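Local coordinates for protein signal peptidase I (PDB 4ME8) that probably cleaves the hydrophobic N-terminal signal sequences from exported proteins, as a serine endopeptidase of the S26 family, at residues A[97-102]-A[123-128]. Sequence-based numbering, arbitrary orientation.
Sequences LEATQS and SRYFGF. With EDO (1,2-ethanediol), chain C.
Ala99 and Gly127 bring the two backbones together, their CA atoms 4.6 Å apart, where the turn of 97-102 faces the short, weakly bonded helix about 123-126 and its exit. Leu97 O accepts from both Thr100 N and Gln101 N, which closes the turn. Gly127, at positive phi (81°), sets its CA 3.4 Å from Ala99 O. A water donates to Ala99 O and accepts from Phe128 N. An ethanediol, probably from the crystallisation liquor, makes a second bridge: Ala99 N donates to EDO O2 (3.2 Å, 155°), which donates to Arg124 O at 2.8 Å. Between the bridges the Ala99 methyl rests against the backbone of 123-127, with CB 3.6 Å from Tyr125 O. Thr100 crosses Phe128 at about a right angle and lays its methyl over one ring face, a CH-pi contact with CG2 3.7 Å from the centroid. Chi1 of 55° puts Thr100 OG1 between its own backbone N and carbonyl carbon, bonded to Leu94 O, and leaves CG2 for the ring. Ser102 CB meets the same ring at its edge, 4.1 Å from Phe128 CE2. Leu97 CD2 approaches Arg124 O. The contact thus joins the two beta-sheet regions of this S26 signal peptidase fold, through the turn after strand 92-93 and the helix before strand 129-130; the side chain of Phe126, pointing away from 97-102, lies about 5 Å from that of Lys46, a predicted active-site residue.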
loop_
_atom_site.group_PDB
_atom_site.type_symbol
_atom_site.label_atom_id
_atom_site.label_comp_id
_atom_site.label_asym_id
_atom_site.label_seq_id
_atom_site.Cartn_x
_atom_site.Cartn_y
_atom_site.Cartn_z
ATOM N N LEU A 97 -11.177 -1.747 -6.018
ATOM C CA LEU A 97 -11.353 -1.026 -4.777
ATOM C C LEU A 97 -12.252 0.175 -4.978
ATOM O O LEU A 97 -11.975 1.028 -5.826
ATOM C CB LEU A 97 -10.007 -0.574 -4.226
ATOM C CG LEU A 97 -9.011 -1.670 -3.861
ATOM C CD1 LEU A 97 -7.641 -1.037 -3.651
ATOM C CD2 LEU A 97 -9.463 -2.438 -2.627
ATOM N N GLU A 98 -13.332 0.205 -4.197
ATOM C CA GLU A 98 -14.235 1.346 -4.093
ATOM C C GLU A 98 -13.433 2.633 -3.862
ATOM O O GLU A 98 -13.676 3.647 -4.507
ATOM C CB GLU A 98 -15.234 1.084 -2.943
ATOM C CG GLU A 98 -16.211 2.208 -2.598
ATOM C CD GLU A 98 -17.263 1.812 -1.548
ATOM O OE1 GLU A 98 -17.043 0.856 -0.768
ATOM O OE2 GLU A 98 -18.327 2.471 -1.492
ATOM N N ALA A 99 -12.452 2.572 -2.968
ATOM C CA ALA A 99 -11.649 3.745 -2.627
ATOM C C ALA A 99 -10.709 4.280 -3.742
ATOM O O ALA A 99 -10.246 5.424 -3.653
ATOM C CB ALA A 99 -10.855 3.468 -1.356
ATOM N N THR A 100 -10.412 3.478 -4.769
ATOM C CA THR A 100 -9.526 3.934 -5.858
ATOM C C THR A 100 -10.200 4.024 -7.225
ATOM O O THR A 100 -10.088 5.058 -7.880
ATOM C CB THR A 100 -8.259 3.063 -5.995
ATOM O OG1 THR A 100 -8.623 1.686 -6.156
ATOM C CG2 THR A 100 -7.354 3.235 -4.770
ATOM N N GLN A 101 -10.870 2.947 -7.650
ATOM C CA GLN A 101 -11.528 2.856 -8.977
ATOM C C GLN A 101 -10.725 3.496 -10.104
ATOM O O GLN A 101 -11.128 4.516 -10.672
ATOM C CB GLN A 101 -12.921 3.473 -8.930
ATOM C CG GLN A 101 -13.887 2.690 -8.070
ATOM C CD GLN A 101 -15.273 3.287 -8.072
ATOM O OE1 GLN A 101 -15.824 3.634 -9.123
ATOM N NE2 GLN A 101 -15.851 3.410 -6.890
ATOM N N SER A 102 -9.600 2.869 -10.428
ATOM C CA SER A 102 -8.594 3.470 -11.291
ATOM C C SER A 102 -7.695 2.373 -11.872
ATOM O O SER A 102 -7.448 1.372 -11.207
ATOM C CB SER A 102 -7.776 4.470 -10.457
ATOM O OG SER A 102 -6.572 4.851 -11.098
ATOM N N SER A 123 -4.592 2.453 1.741
ATOM C CA SER A 123 -5.133 2.870 0.440
ATOM C C SER A 123 -6.270 1.980 -0.054
ATOM O O SER A 123 -7.084 2.421 -0.869
ATOM C CB SER A 123 -4.035 2.968 -0.620
ATOM O OG SER A 123 -3.223 4.115 -0.413
ATOM N N ARG A 124 -6.337 0.742 0.439
ATOM C CA ARG A 124 -7.497 -0.109 0.166
ATOM C C ARG A 124 -8.815 0.517 0.597
ATOM O O ARG A 124 -9.854 0.162 0.056
ATOM C CB ARG A 124 -7.367 -1.464 0.859
ATOM C CG ARG A 124 -6.372 -2.400 0.208
ATOM C CD ARG A 124 -6.131 -3.626 1.068
ATOM N NE ARG A 124 -5.560 -3.276 2.368
ATOM C CZ ARG A 124 -5.414 -4.129 3.380
ATOM N NH1 ARG A 124 -5.795 -5.400 3.256
ATOM N NH2 ARG A 124 -4.888 -3.711 4.528
ATOM N N TYR A 125 -8.771 1.415 1.586
ATOM C CA TYR A 125 -9.989 1.943 2.213
ATOM C C TYR A 125 -10.096 3.474 2.237
ATOM O O TYR A 125 -11.210 3.996 2.155
ATOM C CB TYR A 125 -10.127 1.372 3.629
ATOM C CG TYR A 125 -10.002 -0.139 3.666
ATOM C CD1 TYR A 125 -10.933 -0.946 3.019
ATOM C CD2 TYR A 125 -8.945 -0.759 4.325
ATOM C CE1 TYR A 125 -10.824 -2.328 3.039
ATOM C CE2 TYR A 125 -8.826 -2.140 4.352
ATOM C CZ TYR A 125 -9.766 -2.918 3.707
ATOM O OH TYR A 125 -9.649 -4.282 3.734
ATOM N N PHE A 126 -8.973 4.191 2.371
ATOM C CA PHE A 126 -8.990 5.664 2.235
ATOM C C PHE A 126 -8.461 6.215 0.893
ATOM O O PHE A 126 -8.381 7.435 0.708
ATOM C CB PHE A 126 -8.358 6.387 3.451
ATOM C CG PHE A 126 -6.882 6.124 3.687
ATOM C CD1 PHE A 126 -5.963 6.051 2.646
ATOM C CD2 PHE A 126 -6.404 6.037 4.986
ATOM C CE1 PHE A 126 -4.621 5.840 2.889
ATOM C CE2 PHE A 126 -5.056 5.833 5.243
ATOM C CZ PHE A 126 -4.159 5.738 4.192
ATOM N N GLY A 127 -8.114 5.331 -0.040
ATOM C CA GLY A 127 -7.738 5.759 -1.384
ATOM C C GLY A 127 -6.304 6.241 -1.455
ATOM O O GLY A 127 -5.525 6.007 -0.541
ATOM N N PHE A 128 -5.959 6.930 -2.537
ATOM C CA PHE A 128 -4.573 7.333 -2.784
ATOM C C PHE A 128 -4.114 8.455 -1.849
ATOM O O PHE A 128 -4.923 9.259 -1.383
ATOM C CB PHE A 128 -4.376 7.765 -4.246
ATOM C CG PHE A 128 -4.687 6.686 -5.252
ATOM C CD1 PHE A 128 -3.862 5.568 -5.380
ATOM C CD2 PHE A 128 -5.808 6.787 -6.085
ATOM C CE1 PHE A 128 -4.147 4.578 -6.312
ATOM C CE2 PHE A 128 -6.096 5.795 -7.013
ATOM C CZ PHE A 128 -5.263 4.689 -7.123
HETATM C C1 EDO C . -13.034 -2.304 -1.030
HETATM O O1 EDO C . -12.577 -3.405 -0.220
HETATM C C2 EDO C . -13.120 -1.017 -0.207
HETATM O O2 EDO C . -12.485 0.083 -0.888
HETATM O O HOH W 1 -8.454 7.779 -3.914
#